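Local coordinates for protein NAD(P)H dehydrogenase (quinone) (Deinococcus radiodurans, PDB 1YDG) that uses FMN to pass electrons from NADH or NADPH to quinones, reducing them to quinols, and works as a homotetramer, at residues T19-A24 with E63-V68; D50-D53 with A57-A60. All coordinates share one frame; numbering follows the deposited sequence.

Interaction 1: T19-A24 with E63-V68. With SO4 (sulfate ion), chain J.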
loop_
_atom_site.group_PDB
_atom_site.type_symbol
_atom_site.label_atom_id
_atom_site.label_comp_id
_atom_site.label_asym_id
_atom_site.label_seq_id
_atom_site.Cartn_x
_atom_site.Cartn_y
_atom_site.Cartn_z
ATOM N N THR B 19 -13.851 -2.600 -20.870
ATOM C CA THR B 19 -12.782 -1.605 -20.800
ATOM C C THR B 19 -11.399 -2.268 -20.768
ATOM O O THR B 19 -10.519 -1.886 -21.525
ATOM C CB THR B 19 -12.966 -0.631 -19.617
ATOM O OG1 THR B 19 -14.213 0.041 -19.763
ATOM C CG2 THR B 19 -11.838 0.429 -19.564
ATOM N N GLY B 20 -11.220 -3.276 -19.913
ATOM C CA GLY B 20 -9.951 -4.005 -19.863
ATOM C C GLY B 20 -9.601 -4.727 -21.150
ATOM O O GLY B 20 -8.434 -4.840 -21.501
ATOM N N TYR B 21 -10.619 -5.220 -21.856
ATOM C CA TYR B 21 -10.436 -5.861 -23.143
ATOM C C TYR B 21 -9.904 -4.838 -24.165
ATOM O O TYR B 21 -8.969 -5.133 -24.906
ATOM C CB TYR B 21 -11.750 -6.507 -23.606
ATOM C CG TYR B 21 -11.702 -7.264 -24.923
ATOM C CD1 TYR B 21 -10.611 -8.062 -25.261
ATOM C CD2 TYR B 21 -12.779 -7.221 -25.815
ATOM C CE1 TYR B 21 -10.573 -8.767 -26.470
ATOM C CE2 TYR B 21 -12.753 -7.924 -27.013
ATOM C CZ TYR B 21 -11.645 -8.699 -27.338
ATOM O OH TYR B 21 -11.602 -9.415 -28.523
ATOM N N ALA B 22 -10.477 -3.639 -24.202
ATOM C CA ALA B 22 -9.974 -2.600 -25.128
ATOM C C ALA B 22 -8.515 -2.255 -24.789
ATOM O O ALA B 22 -7.670 -2.129 -25.672
ATOM C CB ALA B 22 -10.839 -1.354 -25.057
ATOM N N MET B 23 -8.230 -2.134 -23.495
ATOM C CA MET B 23 -6.876 -1.822 -23.053
ATOM C C MET B 23 -5.914 -2.929 -23.427
ATOM O O MET B 23 -4.824 -2.660 -23.878
ATOM C CB MET B 23 -6.834 -1.616 -21.531
ATOM C CG MET B 23 -7.606 -0.409 -21.039
ATOM S SD MET B 23 -7.676 -0.342 -19.247
ATOM C CE MET B 23 -5.996 0.050 -18.886
ATOM N N ALA B 24 -6.327 -4.178 -23.213
ATOM C CA ALA B 24 -5.471 -5.322 -23.464
ATOM C C ALA B 24 -5.195 -5.489 -24.946
ATOM O O ALA B 24 -4.071 -5.819 -25.333
ATOM C CB ALA B 24 -6.073 -6.574 -22.877
ATOM N N GLU B 63 -19.281 -12.337 -24.935
ATOM C CA GLU B 63 -19.419 -12.831 -26.306
ATOM C C GLU B 63 -18.327 -12.217 -27.184
ATOM O O GLU B 63 -17.717 -12.897 -28.015
ATOM C CB GLU B 63 -20.818 -12.484 -26.850
ATOM C CG GLU B 63 -21.067 -12.894 -28.300
ATOM C CD GLU B 63 -21.004 -14.395 -28.499
ATOM O OE1 GLU B 63 -21.289 -15.139 -27.539
ATOM O OE2 GLU B 63 -20.669 -14.835 -29.615
ATOM N N ALA B 64 -18.069 -10.930 -26.997
ATOM C CA ALA B 64 -17.051 -10.251 -27.801
ATOM C C ALA B 64 -15.666 -10.867 -27.601
ATOM O O ALA B 64 -14.861 -10.882 -28.530
ATOM C CB ALA B 64 -17.023 -8.772 -27.490
ATOM N N MET B 65 -15.410 -11.406 -26.396
ATOM C CA MET B 65 -14.127 -12.037 -26.083
ATOM C C MET B 65 -14.077 -13.546 -26.372
ATOM O O MET B 65 -13.077 -14.185 -26.058
ATOM C CB MET B 65 -13.764 -11.798 -24.613
ATOM C CG MET B 65 -13.500 -10.346 -24.240
ATOM S SD MET B 65 -12.952 -10.206 -22.511
ATOM C CE MET B 65 -14.256 -10.980 -21.595
ATOM N N LYS B 66 -15.108 -14.105 -27.011
ATOM C CA LYS B 66 -15.267 -15.564 -27.126
ATOM C C LYS B 66 -14.058 -16.315 -27.706
ATOM O O LYS B 66 -13.732 -17.420 -27.258
ATOM C CB LYS B 66 -16.521 -15.895 -27.947
ATOM C CG LYS B 66 -16.841 -17.410 -28.044
ATOM C CD LYS B 66 -18.268 -17.642 -28.567
ATOM C CE LYS B 66 -18.472 -19.068 -29.098
ATOM N NZ LYS B 66 -19.591 -19.131 -30.120
ATOM N N ASP B 67 -13.402 -15.697 -28.681
ATOM C CA ASP B 67 -12.297 -16.306 -29.412
ATOM C C ASP B 67 -10.956 -16.043 -28.723
ATOM O O ASP B 67 -9.934 -16.594 -29.122
ATOM C CB ASP B 67 -12.270 -15.759 -30.848
ATOM C CG ASP B 67 -13.550 -16.085 -31.624
ATOM O OD1 ASP B 67 -14.147 -15.175 -32.258
ATOM O OD2 ASP B 67 -13.972 -17.251 -31.563
ATOM N N VAL B 68 -10.966 -15.206 -27.688
ATOM C CA VAL B 68 -9.760 -14.918 -26.908
ATOM C C VAL B 68 -9.489 -16.082 -25.963
ATOM O O VAL B 68 -10.337 -16.442 -25.137
ATOM C CB VAL B 68 -9.882 -13.581 -26.112
ATOM C CG1 VAL B 68 -8.637 -13.312 -25.272
ATOM C CG2 VAL B 68 -10.089 -12.422 -27.053
HETATM S S SO4 J . -14.112 -3.540 -17.361
HETATM O O1 SO4 J . -14.975 -2.910 -18.361
HETATM O O2 SO4 J . -13.594 -2.539 -16.452
HETATM O O3 SO4 J . -14.922 -4.525 -16.644
HETATM O O4 SO4 J . -12.974 -4.164 -18.024
HETATM O O HOH W 1 -13.194 -8.645 -30.583
#
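Sulfate oxygen O4 takes the N-H of Gly20 at 2.7 Å, a nearly straight bond (167°), while O1 takes the N-H of Thr19. Ser15, Ser16 and Thr17 complete this grip, the phosphate-binding loop of the flavodoxin fold at the start of helix 19-33; the sulfate probably marks where the FMN phosphate sits. Gly20 suits the spot, since a beta carbon would crowd O4. The next residue, Tyr21, turns its side chain toward the end of helix 56-64. With its CG anti to the backbone N (chi1 -178°), the ring runs counter to the Met65 chain, whose CG stands 3.5 Å above the ring centre in a CH-pi contact; the sulfur follows obliquely, 4.4 Å from the centroid, as a Met-aromatic contact. A flexible, unbranched methionine can put CG over the face with its sulfur beside it. Lys42 NZ binds Met65 O, holding the turn after the helix. Replacing Tyr21 by an alanine would remove the ring and is likely to leave Met65 CG without its aromatic partner, a gap beside Val68 and a water without its phenol oxygen. That water, 2.7 Å from Tyr21 OH, links it weakly to Ala64 O, while Val68 CG2 touches Tyr21 CE1 at 3.7 Å.

Interaction 2: D50-D53 with A57-A60; sequences DVID and AWKA
This is a mainly apolar contact between two consecutive helices, in which Trp58 of helix 56-64 lies against Val51 and Ile52 of the short helix 49-52, with a looser charged pair on the exposed side. Ile52 CG1 stands over one face of the indole, toward its rim, 4.1 Å from the centroid of the five-membered ring, and makes a CH-pi contact there. The isoleucine is roughly perpendicular to the tryptophan side chain, and its CG1 is anti to its own carbonyl carbon (chi1 -64°), which carries it over the pyrrole side. Val51 CG1 meets the other end of the ring system obliquely, 3.6 Å from Trp58 CZ3. A broad, flat indole suits this place because it can meet two successive aliphatic side chains at once. Both helices belong to the segment that follows strand 37-42 in the flavodoxin fold, and Trp58 comes close to the FMN-binding residue Ser16. The indole N-H is also used: Trp58 NE1 is hydrogen-bonded to Glu45, which probably helps to fix the rotation of the ring. Branched Ile52 has a second arm for Lys59, whose long aliphatic stem passes across the end of the short helix, its CG 3.5 Å from Ile52 O and 3.8 Å from Ile52 CG2, while the amine stays near Asp53. The chain bends at chi3 (98°), and Lys59 CE lies 3.4 Å from Asp53 OD1. Lys59 NZ remains 3.9 Å from Asp53 OD1, a long salt bridge, and that same carboxylate oxygen accepts a hydrogen bond from Gln49.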
loop_
_atom_site.group_PDB
_atom_site.type_symbol
_atom_site.label_atom_id
_atom_site.label_comp_id
_atom_site.label_asym_id
_atom_site.label_seq_id
_atom_site.Cartn_x
_atom_site.Cartn_y
_atom_site.Cartn_z
ATOM N N ASP B 50 -26.503 -15.835 -13.864
ATOM C CA ASP B 50 -27.604 -14.926 -13.526
ATOM C C ASP B 50 -27.121 -13.548 -13.039
ATOM O O ASP B 50 -27.868 -12.577 -13.116
ATOM C CB ASP B 50 -28.593 -15.577 -12.551
ATOM C CG ASP B 50 -28.034 -15.754 -11.147
ATOM O OD1 ASP B 50 -28.852 -15.880 -10.204
ATOM O OD2 ASP B 50 -26.797 -15.788 -10.975
ATOM N N VAL B 51 -25.871 -13.455 -12.579
ATOM C CA VAL B 51 -25.250 -12.141 -12.312
ATOM C C VAL B 51 -24.796 -11.478 -13.622
ATOM O O VAL B 51 -25.008 -10.282 -13.837
ATOM C CB VAL B 51 -24.054 -12.253 -11.336
ATOM C CG1 VAL B 51 -23.335 -10.895 -11.177
ATOM C CG2 VAL B 51 -24.525 -12.747 -9.973
ATOM N N ILE B 52 -24.173 -12.263 -14.496
ATOM C CA ILE B 52 -23.787 -11.777 -15.828
ATOM C C ILE B 52 -25.043 -11.301 -16.593
ATOM O O ILE B 52 -25.043 -10.255 -17.246
ATOM C CB ILE B 52 -23.062 -12.879 -16.630
ATOM C CG1 ILE B 52 -21.741 -13.249 -15.948
ATOM C CG2 ILE B 52 -22.819 -12.404 -18.069
ATOM C CD1 ILE B 52 -21.118 -14.572 -16.436
ATOM N N ASP B 53 -26.114 -12.083 -16.491
ATOM C CA ASP B 53 -27.405 -11.762 -17.119
ATOM C C ASP B 53 -28.052 -10.434 -16.677
ATOM O O ASP B 53 -29.015 -9.983 -17.283
ATOM C CB ASP B 53 -28.386 -12.877 -16.811
ATOM C CG ASP B 53 -28.195 -14.096 -17.679
ATOM O OD1 ASP B 53 -27.369 -14.094 -18.624
ATOM O OD2 ASP B 53 -28.900 -15.077 -17.397
ATOM N N ALA B 57 -23.641 -4.839 -20.933
ATOM C CA ALA B 57 -22.247 -4.683 -21.384
ATOM C C ALA B 57 -21.406 -5.862 -20.940
ATOM O O ALA B 57 -20.429 -6.180 -21.592
ATOM C CB ALA B 57 -21.642 -3.356 -20.907
ATOM N N TRP B 58 -21.808 -6.523 -19.849
ATOM C CA TRP B 58 -21.122 -7.724 -19.361
ATOM C C TRP B 58 -21.398 -8.923 -20.266
ATOM O O TRP B 58 -20.468 -9.571 -20.747
ATOM C CB TRP B 58 -21.527 -8.031 -17.920
ATOM C CG TRP B 58 -20.585 -8.949 -17.169
ATOM C CD1 TRP B 58 -19.581 -9.734 -17.687
ATOM C CD2 TRP B 58 -20.595 -9.203 -15.759
ATOM N NE1 TRP B 58 -18.956 -10.427 -16.677
ATOM C CE2 TRP B 58 -19.562 -10.134 -15.488
ATOM C CE3 TRP B 58 -21.385 -8.750 -14.703
ATOM C CZ2 TRP B 58 -19.292 -10.605 -14.197
ATOM C CZ3 TRP B 58 -21.104 -9.211 -13.409
ATOM C CH2 TRP B 58 -20.069 -10.133 -13.174
ATOM N N LYS B 59 -22.673 -9.212 -20.515
ATOM C CA LYS B 59 -23.036 -10.245 -21.492
ATOM C C LYS B 59 -22.394 -10.011 -22.836
ATOM O O LYS B 59 -21.853 -10.938 -23.426
ATOM C CB LYS B 59 -24.539 -10.327 -21.715
ATOM C CG LYS B 59 -25.250 -11.118 -20.671
ATOM C CD LYS B 59 -26.688 -11.344 -21.042
ATOM C CE LYS B 59 -26.892 -12.702 -21.650
ATOM N NZ LYS B 59 -28.277 -12.788 -22.154
ATOM N N ALA B 60 -22.471 -8.772 -23.318
ATOM C CA ALA B 60 -21.940 -8.434 -24.631
ATOM C C ALA B 60 -20.441 -8.678 -24.676
ATOM O O ALA B 60 -19.927 -9.238 -25.643
ATOM C CB ALA B 60 -22.244 -6.999 -24.967
#

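Helix 56-64 serves both contacts: its beginning packs on helix 49-52 in interaction 2, and its end, with the turn after it, meets helix 19-33 in interaction 1. The centres lie about 14 Å apart; segments 57-60 and 63-68 are near neighbours in sequence, but the two contacts do not otherwise touch. The residues of interaction 2 all fall between the two halves of interaction 1, as does strand 37-42. Interaction 1 is the deeper, about 12 Å from the chain's centre against 22 Å. Interaction 2 closes the local helix pair, and interaction 1 ties its far end to helix 19-33; with Trp58 near Ser16, both border the FMN-binding loop.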